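Local coordinates for 75aa long hypothetical regulatory protein AsnC (Pyrococcus horikoshii, PDB 2CVI) that is of unknown function but has the Lrp/AsnC ligand-binding fold, associates with itself, and probably serves in transcriptional regulation by sensing a small ligand, at residues A[18-21]-A[22-25]; A[8-12]-A[13-17]; A[58-61]-A[62-65]; A[45-48]-A[49-53]. One frame throughout, in Å; residues are numbered along the deposited sequence.

How the interactions relate
Following the chain from the N terminus, interaction 2 closes the turn between strand 2-10 and helix 15-23, and interaction 1 then forms the last turns of that helix and its exit to a potassium ion. Interaction 4 turns strand 40-46 into helix 49-59; interaction 3 finishes that helix and leads toward strand 66-77. All four are local and follow in series, so none nests in or crosses another. In space, interactions 1, 2 and 3 meet: Met25 and Leu22 pack on Met63, Leu22 on Met8, and Ala11 N lies 2.9 Å from Glu65 O, a probable hydrogen bond. Interaction 4 stands apart, its centre about 24 Å from that of interaction 2.

Interaction 1 of 4, residues A[18-21]-A[22-25]. With K (potassium ion), chain C.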
loop_
_atom_site.group_PDB
_atom_site.type_symbol
_atom_site.label_atom_id
_atom_site.label_comp_id
_atom_site.label_asym_id
_atom_site.label_seq_id
_atom_site.Cartn_x
_atom_site.Cartn_y
_atom_site.Cartn_z
ATOM N N VAL A 18 0.272 -6.722 -16.432
ATOM C CA VAL A 18 1.443 -6.231 -15.716
ATOM C C VAL A 18 1.516 -6.919 -14.353
ATOM O O VAL A 18 2.581 -7.302 -13.916
ATOM C CB VAL A 18 1.370 -4.660 -15.490
ATOM C CG1 VAL A 18 2.368 -4.219 -14.402
ATOM C CG2 VAL A 18 1.687 -3.938 -16.802
ATOM N N MET A 19 0.370 -7.033 -13.683
ATOM C CA MET A 19 0.295 -7.651 -12.355
ATOM C C MET A 19 0.844 -9.081 -12.452
ATOM O O MET A 19 1.638 -9.512 -11.627
ATOM C CB MET A 19 -1.171 -7.653 -11.873
ATOM C CG MET A 19 -1.509 -6.894 -10.549
ATOM S SD MET A 19 -2.289 -8.035 -9.316
ATOM C CE MET A 19 -3.470 -8.920 -10.294
ATOM N N GLU A 20 0.459 -9.817 -13.483
ATOM C CA GLU A 20 0.978 -11.169 -13.584
ATOM C C GLU A 20 2.451 -11.209 -13.932
ATOM O O GLU A 20 3.187 -12.070 -13.431
ATOM C CB GLU A 20 0.146 -11.992 -14.544
ATOM C CG GLU A 20 -1.235 -12.272 -13.936
ATOM C CD GLU A 20 -1.160 -12.679 -12.448
ATOM O OE1 GLU A 20 -1.576 -11.862 -11.585
ATOM O OE2 GLU A 20 -0.679 -13.809 -12.144
ATOM N N LYS A 21 2.916 -10.283 -14.769
ATOM C CA LYS A 21 4.339 -10.262 -15.060
ATOM C C LYS A 21 5.097 -9.857 -13.810
ATOM O O LYS A 21 6.193 -10.353 -13.557
ATOM C CB LYS A 21 4.688 -9.274 -16.167
ATOM C CG LYS A 21 4.327 -9.745 -17.572
ATOM C CD LYS A 21 4.782 -8.667 -18.587
ATOM C CE LYS A 21 4.598 -9.123 -20.035
ATOM N NZ LYS A 21 3.196 -9.202 -20.522
ATOM N N LEU A 22 4.514 -8.941 -13.033
ATOM C CA LEU A 22 5.168 -8.499 -11.807
ATOM C C LEU A 22 5.233 -9.608 -10.781
ATOM O O LEU A 22 6.269 -9.860 -10.218
ATOM C CB LEU A 22 4.449 -7.276 -11.193
ATOM C CG LEU A 22 4.593 -5.954 -11.945
ATOM C CD1 LEU A 22 3.612 -4.959 -11.377
ATOM C CD2 LEU A 22 6.019 -5.453 -11.830
ATOM N N LEU A 23 4.102 -10.277 -10.546
ATOM C CA LEU A 23 4.073 -11.333 -9.554
ATOM C C LEU A 23 5.042 -12.466 -9.861
ATOM O O LEU A 23 5.497 -13.163 -8.956
ATOM C CB LEU A 23 2.650 -11.882 -9.429
ATOM C CG LEU A 23 1.849 -11.070 -8.418
ATOM C CD1 LEU A 23 0.364 -11.467 -8.514
ATOM C CD2 LEU A 23 2.443 -11.268 -6.997
ATOM N N ALA A 24 5.368 -12.649 -11.143
ATOM C CA ALA A 24 6.288 -13.723 -11.524
ATOM C C ALA A 24 7.726 -13.376 -11.179
ATOM O O ALA A 24 8.602 -14.230 -11.169
ATOM C CB ALA A 24 6.154 -14.022 -13.011
ATOM N N MET A 25 7.964 -12.098 -10.869
ATOM C CA MET A 25 9.334 -11.688 -10.546
ATOM C C MET A 25 9.678 -12.047 -9.118
ATOM O O MET A 25 8.893 -11.838 -8.188
ATOM C CB MET A 25 9.520 -10.182 -10.757
ATOM C CG MET A 25 9.318 -9.730 -12.174
ATOM S SD MET A 25 9.313 -7.951 -12.368
ATOM C CE MET A 25 9.013 -7.833 -14.162
HETATM K K K C . 7.070 -13.373 -6.884
HETATM O O HOH W 1 9.078 -15.406 -8.459
#
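Val18 O accepts from Leu22 N at 2.7 Å, and Met19 O accepts from Leu23 N at 2.8 Å. These bonds belong to the last turns of helix 15-23, the first helix of a ferredoxin-like βαββαβ fold. One residue on, the pattern slackens: Ala24 N reaches Glu20 O at 3.2 Å, with the donor tilted 35° from the carbonyl plane, and shares itself weakly with Lys21 O. The chain then turns its carbonyls to the potassium ion, bound by Leu23 O at 2.6 Å and by Met25 O at 2.7 Å. Val28 O is a further ligand, so the protein meets the cation with neutral backbone oxygens, and a water in the same shell donates to Ala24 O. Outward from this, Met25 lays its extended chain back alongside the carbonyl of Lys21, its CG 3.5 Å from Lys21 O, while the amine of Lys21 pairs with Glu17 in a salt bridge. On the inner face Val18 and Leu22 lie side by side, both against Leu40 of strand 40-46. With CG1 of Val18 anti to the backbone N (chi1 163°), that methyl comes within 3.4 Å of Leu22 CD1, tighter than usual for two carbons.

Interaction 2 of 4, residues A[8-12]-A[13-17]; sequences MVTAA and GKERE
The carboxylate of Glu15 points its OE2 into the bend formed by Thr10, Ala11 and Ala12, and all its close neighbours there come from one side of the carboxylate plane. Gly13 N donates to OE2 of Glu15 on the syn side at 3.1 Å, 30° out of that plane. Around the same oxygen, Ala12 CA lies 3.5 Å from Glu15 OE2, and Thr10 OG1 stands 3.6 Å from Glu15 OE2. The bend at chi2 (84°) folds the Glu15 chain back from the start of the helix over the turn. With an alanine here, Gly13 N would probably be left without its carboxylate acceptor and the turn less firmly tied to the helix. Ala11 O receives two weak bonds, from Lys14 N at 3.4 Å and from the hydroxyl of Thr10. Beyond it, the extended Lys14 chain lies along the methyl of Ala11, its CD only 3.3 Å from Ala11 CB, and also touches Glu65. Gly13 has a positive phi (87°), where a CB would collide with the preceding carbonyl oxygen. Ala11 to Lys14 is thus a type II beta turn with glycine in its third position, and it makes the first strand-to-helix connection of the ferredoxin-like Lrp/AsnC fold.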
loop_
_atom_site.group_PDB
_atom_site.type_symbol
_atom_site.label_atom_id
_atom_site.label_comp_id
_atom_site.label_asym_id
_atom_site.label_seq_id
_atom_site.Cartn_x
_atom_site.Cartn_y
_atom_site.Cartn_z
ATOM N N MET A 8 2.021 2.407 -8.554
ATOM C CA MET A 8 2.147 2.566 -9.993
ATOM C C MET A 8 0.952 3.125 -10.718
ATOM O O MET A 8 -0.196 2.833 -10.365
ATOM C CB MET A 8 2.459 1.213 -10.633
ATOM C CG MET A 8 3.612 0.425 -9.938
ATOM S SD MET A 8 3.903 -1.097 -10.862
ATOM C CE MET A 8 5.371 -1.756 -9.945
ATOM N N VAL A 9 1.246 3.927 -11.753
ATOM C CA VAL A 9 0.237 4.475 -12.674
ATOM C C VAL A 9 0.454 3.633 -13.919
ATOM O O VAL A 9 1.574 3.447 -14.390
ATOM C CB VAL A 9 0.483 5.956 -12.999
ATOM C CG1 VAL A 9 -0.490 6.408 -14.112
ATOM C CG2 VAL A 9 0.339 6.789 -11.775
ATOM N N THR A 10 -0.597 3.040 -14.457
ATOM C CA THR A 10 -0.430 2.235 -15.644
ATOM C C THR A 10 -1.404 2.675 -16.720
ATOM O O THR A 10 -2.400 3.334 -16.423
ATOM C CB THR A 10 -0.707 0.737 -15.385
ATOM O OG1 THR A 10 -2.095 0.556 -15.085
ATOM C CG2 THR A 10 0.086 0.204 -14.214
ATOM N N ALA A 11 -1.092 2.316 -17.951
ATOM C CA ALA A 11 -1.997 2.576 -19.071
ATOM C C ALA A 11 -3.253 1.741 -18.762
ATOM O O ALA A 11 -3.169 0.652 -18.202
ATOM C CB ALA A 11 -1.358 2.083 -20.351
ATOM N N ALA A 12 -4.421 2.240 -19.149
ATOM C CA ALA A 12 -5.656 1.497 -18.835
ATOM C C ALA A 12 -5.770 0.146 -19.571
ATOM O O ALA A 12 -5.382 0.038 -20.723
ATOM C CB ALA A 12 -6.888 2.409 -19.125
ATOM N N GLY A 13 -6.274 -0.867 -18.854
ATOM C CA GLY A 13 -6.438 -2.203 -19.403
ATOM C C GLY A 13 -5.228 -3.130 -19.293
ATOM O O GLY A 13 -5.307 -4.321 -19.621
ATOM N N LYS A 14 -4.105 -2.594 -18.827
ATOM C CA LYS A 14 -2.890 -3.391 -18.688
ATOM C C LYS A 14 -2.552 -3.836 -17.257
ATOM O O LYS A 14 -1.545 -4.511 -17.029
ATOM C CB LYS A 14 -1.720 -2.596 -19.283
ATOM C CG LYS A 14 -1.974 -2.240 -20.742
ATOM C CD LYS A 14 -1.097 -1.105 -21.202
ATOM C CE LYS A 14 -1.456 -0.652 -22.614
ATOM N NZ LYS A 14 -0.453 0.323 -23.163
ATOM N N GLU A 15 -3.396 -3.467 -16.301
ATOM C CA GLU A 15 -3.187 -3.795 -14.887
ATOM C C GLU A 15 -2.888 -5.253 -14.556
ATOM O O GLU A 15 -1.876 -5.558 -13.899
ATOM C CB GLU A 15 -4.405 -3.360 -14.054
ATOM C CG GLU A 15 -4.769 -1.871 -14.117
ATOM C CD GLU A 15 -5.630 -1.519 -15.310
ATOM O OE1 GLU A 15 -6.483 -2.341 -15.687
ATOM O OE2 GLU A 15 -5.481 -0.406 -15.858
ATOM N N ARG A 16 -3.777 -6.143 -14.984
ATOM C CA ARG A 16 -3.634 -7.566 -14.712
ATOM C C ARG A 16 -2.470 -8.199 -15.465
ATOM O O ARG A 16 -1.792 -9.074 -14.904
ATOM C CB ARG A 16 -4.943 -8.312 -15.040
ATOM C CG ARG A 16 -6.128 -8.033 -14.101
ATOM C CD ARG A 16 -7.279 -9.003 -14.420
ATOM N NE ARG A 16 -8.334 -9.035 -13.405
ATOM C CZ ARG A 16 -9.376 -9.867 -13.428
ATOM N NH1 ARG A 16 -9.510 -10.746 -14.414
ATOM N NH2 ARG A 16 -10.289 -9.824 -12.463
ATOM N N GLU A 17 -2.260 -7.780 -16.722
ATOM C CA GLU A 17 -1.158 -8.277 -17.566
ATOM C C GLU A 17 0.151 -7.971 -16.872
ATOM O O GLU A 17 1.033 -8.832 -16.765
ATOM C CB GLU A 17 -1.138 -7.575 -18.938
ATOM C CG GLU A 17 0.215 -7.718 -19.679
ATOM C CD GLU A 17 0.296 -6.946 -21.003
ATOM O OE1 GLU A 17 1.421 -6.705 -21.488
ATOM O OE2 GLU A 17 -0.751 -6.588 -21.569
#

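Interaction 3 of 4, residues A[58-61]-A[62-65]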
loop_
_atom_site.group_PDB
_atom_site.type_symbol
_atom_site.label_atom_id
_atom_site.label_comp_id
_atom_site.label_asym_id
_atom_site.label_seq_id
_atom_site.Cartn_x
_atom_site.Cartn_y
_atom_site.Cartn_z
ATOM N N GLU A 58 15.359 0.073 -13.835
ATOM C CA GLU A 58 15.622 -0.820 -14.961
ATOM C C GLU A 58 14.540 -1.852 -15.242
ATOM O O GLU A 58 14.006 -1.892 -16.346
ATOM C CB GLU A 58 16.929 -1.574 -14.788
ATOM C CG GLU A 58 18.123 -0.686 -14.472
ATOM C CD GLU A 58 19.410 -1.499 -14.315
ATOM O OE1 GLU A 58 20.323 -1.090 -13.567
ATOM O OE2 GLU A 58 19.523 -2.557 -14.955
ATOM N N LYS A 59 14.230 -2.688 -14.256
ATOM C CA LYS A 59 13.240 -3.741 -14.491
ATOM C C LYS A 59 11.868 -3.207 -14.862
ATOM O O LYS A 59 11.235 -3.722 -15.771
ATOM C CB LYS A 59 13.136 -4.651 -13.271
ATOM C CG LYS A 59 12.490 -5.996 -13.579
ATOM C CD LYS A 59 13.189 -7.087 -12.773
ATOM C CE LYS A 59 12.778 -8.486 -13.168
ATOM N NZ LYS A 59 13.328 -9.490 -12.181
ATOM N N ILE A 60 11.396 -2.177 -14.166
ATOM C CA ILE A 60 10.085 -1.628 -14.480
ATOM C C ILE A 60 10.037 -1.039 -15.890
ATOM O O ILE A 60 8.988 -1.087 -16.537
ATOM C CB ILE A 60 9.649 -0.570 -13.445
ATOM C CG1 ILE A 60 9.425 -1.263 -12.096
ATOM C CG2 ILE A 60 8.358 0.141 -13.907
ATOM C CD1 ILE A 60 8.481 -2.450 -12.130
ATOM N N ARG A 61 11.164 -0.519 -16.390
ATOM C CA ARG A 61 11.168 0.005 -17.752
ATOM C C ARG A 61 11.017 -1.058 -18.845
ATOM O O ARG A 61 10.859 -0.715 -20.022
ATOM C CB ARG A 61 12.431 0.872 -17.977
ATOM C CG ARG A 61 12.213 2.288 -17.497
ATOM C CD ARG A 61 13.373 3.200 -17.928
ATOM N NE ARG A 61 13.088 4.606 -17.704
ATOM C CZ ARG A 61 13.378 5.250 -16.571
ATOM N NH1 ARG A 61 13.963 4.575 -15.573
ATOM N NH2 ARG A 61 13.120 6.562 -16.455
ATOM N N LYS A 62 11.057 -2.339 -18.473
ATOM C CA LYS A 62 10.840 -3.414 -19.462
ATOM C C LYS A 62 9.348 -3.500 -19.760
ATOM O O LYS A 62 8.947 -4.157 -20.724
ATOM C CB LYS A 62 11.333 -4.781 -18.932
ATOM C CG LYS A 62 12.844 -4.828 -18.670
ATOM C CD LYS A 62 13.329 -6.189 -18.158
ATOM C CE LYS A 62 13.125 -7.252 -19.212
ATOM N NZ LYS A 62 13.580 -6.762 -20.540
ATOM N N MET A 63 8.526 -2.836 -18.939
ATOM C CA MET A 63 7.074 -2.832 -19.114
ATOM C C MET A 63 6.618 -1.401 -19.339
ATOM O O MET A 63 6.240 -0.700 -18.405
ATOM C CB MET A 63 6.390 -3.424 -17.872
ATOM C CG MET A 63 6.733 -4.891 -17.686
ATOM S SD MET A 63 6.300 -5.529 -16.050
ATOM C CE MET A 63 7.626 -4.761 -15.140
ATOM N N PRO A 64 6.622 -0.936 -20.598
ATOM C CA PRO A 64 6.195 0.447 -20.833
ATOM C C PRO A 64 4.746 0.772 -20.477
ATOM O O PRO A 64 4.335 1.929 -20.479
ATOM C CB PRO A 64 6.541 0.674 -22.308
ATOM C CG PRO A 64 6.436 -0.707 -22.916
ATOM C CD PRO A 64 7.041 -1.609 -21.841
ATOM N N GLU A 65 3.996 -0.269 -20.128
ATOM C CA GLU A 65 2.620 -0.069 -19.696
ATOM C C GLU A 65 2.625 0.666 -18.342
ATOM O O GLU A 65 1.642 1.296 -17.939
ATOM C CB GLU A 65 1.912 -1.421 -19.516
ATOM C CG GLU A 65 1.703 -2.241 -20.788
ATOM C CD GLU A 65 2.918 -3.013 -21.237
ATOM O OE1 GLU A 65 3.928 -3.040 -20.517
ATOM O OE2 GLU A 65 2.861 -3.617 -22.332
#
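Lys59 O and Ile60 O each accept an amide three residues on, from Lys62 N and Met63 N, both at 3.0 Å, as helix 49-59 tightens into a 3-10 turn. The narrower coil brings the donors in above the carbonyl planes, 57° out of plane for Lys62 N on Lys59 O and 51° for Met63 N on Ile60 O. At Met63 the backbone opens out, and Pro64, with no amide hydrogen to give, follows it toward strand 66-77. Lys62 starts its side chain against the turn, CB lying 3.3 Å from Lys59 O, before bending away. On the buried side Met63 folds back at chi3 (-75°), so that its CE meets both Ile60 CD1 at 3.9 Å and Lys59 O at 3.8 Å. The same methyl packs on Leu22 of helix 15-23 and on Met25 just after it, while Ile60 also rests on Ile66 and Thr69 of strand 66-77. Arg61 faces outward and bonds back to Thr57 O through NH1. The polar work across this turn is therefore done by backbone atoms, while the side-chain contact of Ile60 with Met63 is wholly apolar, fitting a helix end with one face in the core and the other toward solvent.

Interaction 4 of 4, residues A[45-48]-A[49-53]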
loop_
_atom_site.group_PDB
_atom_site.type_symbol
_atom_site.label_atom_id
_atom_site.label_comp_id
_atom_site.label_asym_id
_atom_site.label_seq_id
_atom_site.Cartn_x
_atom_site.Cartn_y
_atom_site.Cartn_z
ATOM N N GLU A 45 10.629 -7.018 -1.855
ATOM C CA GLU A 45 11.714 -7.224 -0.895
ATOM C C GLU A 45 12.981 -7.467 -1.739
ATOM O O GLU A 45 12.980 -8.265 -2.686
ATOM C CB GLU A 45 11.417 -8.428 0.040
ATOM C CG GLU A 45 10.228 -8.186 0.963
ATOM C CD GLU A 45 9.811 -9.415 1.782
ATOM O OE1 GLU A 45 10.169 -10.542 1.392
ATOM O OE2 GLU A 45 9.118 -9.235 2.799
ATOM N N THR A 46 14.049 -6.761 -1.390
ATOM C CA THR A 46 15.337 -6.873 -2.082
ATOM C C THR A 46 16.457 -6.952 -1.049
ATOM O O THR A 46 16.271 -6.570 0.105
ATOM C CB THR A 46 15.588 -5.672 -3.037
ATOM O OG1 THR A 46 15.611 -4.448 -2.294
ATOM C CG2 THR A 46 14.501 -5.623 -4.142
ATOM N N ASP A 47 17.629 -7.429 -1.464
ATOM C CA ASP A 47 18.737 -7.549 -0.527
ATOM C C ASP A 47 19.240 -6.203 -0.024
ATOM O O ASP A 47 19.544 -6.019 1.162
ATOM C CB ASP A 47 19.885 -8.290 -1.216
ATOM C CG ASP A 47 19.558 -9.737 -1.503
ATOM O OD1 ASP A 47 18.555 -10.250 -0.955
ATOM O OD2 ASP A 47 20.322 -10.367 -2.271
ATOM N N THR A 48 19.350 -5.269 -0.949
ATOM C CA THR A 48 19.884 -3.951 -0.688
ATOM C C THR A 48 19.058 -2.876 -1.365
ATOM O O THR A 48 18.199 -3.162 -2.230
ATOM C CB THR A 48 21.321 -3.823 -1.285
ATOM O OG1 THR A 48 21.244 -3.883 -2.732
ATOM C CG2 THR A 48 22.210 -5.006 -0.807
ATOM N N LEU A 49 19.308 -1.634 -0.975
ATOM C CA LEU A 49 18.668 -0.491 -1.622
ATOM C C LEU A 49 19.117 -0.370 -3.068
ATOM O O LEU A 49 18.342 0.022 -3.951
ATOM C CB LEU A 49 18.965 0.822 -0.886
ATOM C CG LEU A 49 18.046 1.156 0.262
ATOM C CD1 LEU A 49 18.374 2.591 0.692
ATOM C CD2 LEU A 49 16.544 1.082 -0.166
ATOM N N LYS A 50 20.378 -0.690 -3.343
ATOM C CA LYS A 50 20.866 -0.621 -4.698
ATOM C C LYS A 50 20.044 -1.577 -5.568
ATOM O O LYS A 50 19.680 -1.247 -6.698
ATOM C CB LYS A 50 22.357 -0.992 -4.719
ATOM C CG LYS A 50 22.919 -1.090 -6.107
ATOM C CD LYS A 50 24.421 -1.179 -6.076
ATOM C CE LYS A 50 24.961 -1.529 -7.451
ATOM N NZ LYS A 50 26.440 -1.408 -7.495
ATOM N N ASP A 51 19.735 -2.754 -5.031
ATOM C CA ASP A 51 18.923 -3.707 -5.784
ATOM C C ASP A 51 17.516 -3.149 -6.030
ATOM O O ASP A 51 16.949 -3.322 -7.112
ATOM C CB ASP A 51 18.820 -5.050 -5.041
ATOM C CG ASP A 51 20.136 -5.823 -5.034
ATOM O OD1 ASP A 51 20.828 -5.806 -6.067
ATOM O OD2 ASP A 51 20.446 -6.449 -4.005
ATOM N N LEU A 52 16.944 -2.513 -5.023
ATOM C CA LEU A 52 15.618 -1.922 -5.198
ATOM C C LEU A 52 15.662 -0.819 -6.262
ATOM O O LEU A 52 14.744 -0.717 -7.070
ATOM C CB LEU A 52 15.126 -1.381 -3.860
ATOM C CG LEU A 52 13.817 -0.581 -3.929
ATOM C CD1 LEU A 52 12.689 -1.487 -4.461
ATOM C CD2 LEU A 52 13.511 0.024 -2.544
ATOM N N ASP A 53 16.696 0.019 -6.233
ATOM C CA ASP A 53 16.836 1.100 -7.190
ATOM C C ASP A 53 16.896 0.554 -8.606
ATOM O O ASP A 53 16.241 1.075 -9.516
ATOM C CB ASP A 53 18.102 1.902 -6.860
ATOM C CG ASP A 53 18.089 3.267 -7.480
ATOM O OD1 ASP A 53 17.000 3.872 -7.593
ATOM O OD2 ASP A 53 19.175 3.740 -7.850
#
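Thr48, Asp51 and Thr46 carry this contact, with Thr48 as the N-cap of helix 49-59. Its OG1 accepts from Asp51 N at 3.0 Å with an N-H...O angle of 156°, and gives a weak bond to Asp51 OD2, also 3.0 Å from Thr48 OG1. The hydroxyl is placed for both by sitting between the backbone N and the carbonyl carbon (chi1 67°). The Asp51 carboxylate reaches back toward the residues before the helix, its OD2 3.4 Å from Asp47 CB; Asp47 OD2, a like charge 4.3 Å from Asp51 OD2, probably repels it somewhat, which the amino end of the helix would be likely to ease. Thr48 O is gripped twice, from opposite faces of its plane: Leu52 N donates at 3.1 Å to Thr48 O, the regular helical bond, and Thr46 OG1 donates to Thr48 O at 2.9 Å. Thr46 crosses Leu52 at about a right angle, its OG1 3.5 Å from Leu52 CB. A valine in place of Thr46 would probably leave Thr48 O without its second donor and the bend free to shift. The turn thus joins strand 40-46 to helix 49-59: Thr46 pairs through its backbone with Val2, while Leu49 and Leu52 settle the first helical turn on strands 2-10 and 66-77, touching Val2, Ala4 and Ile73.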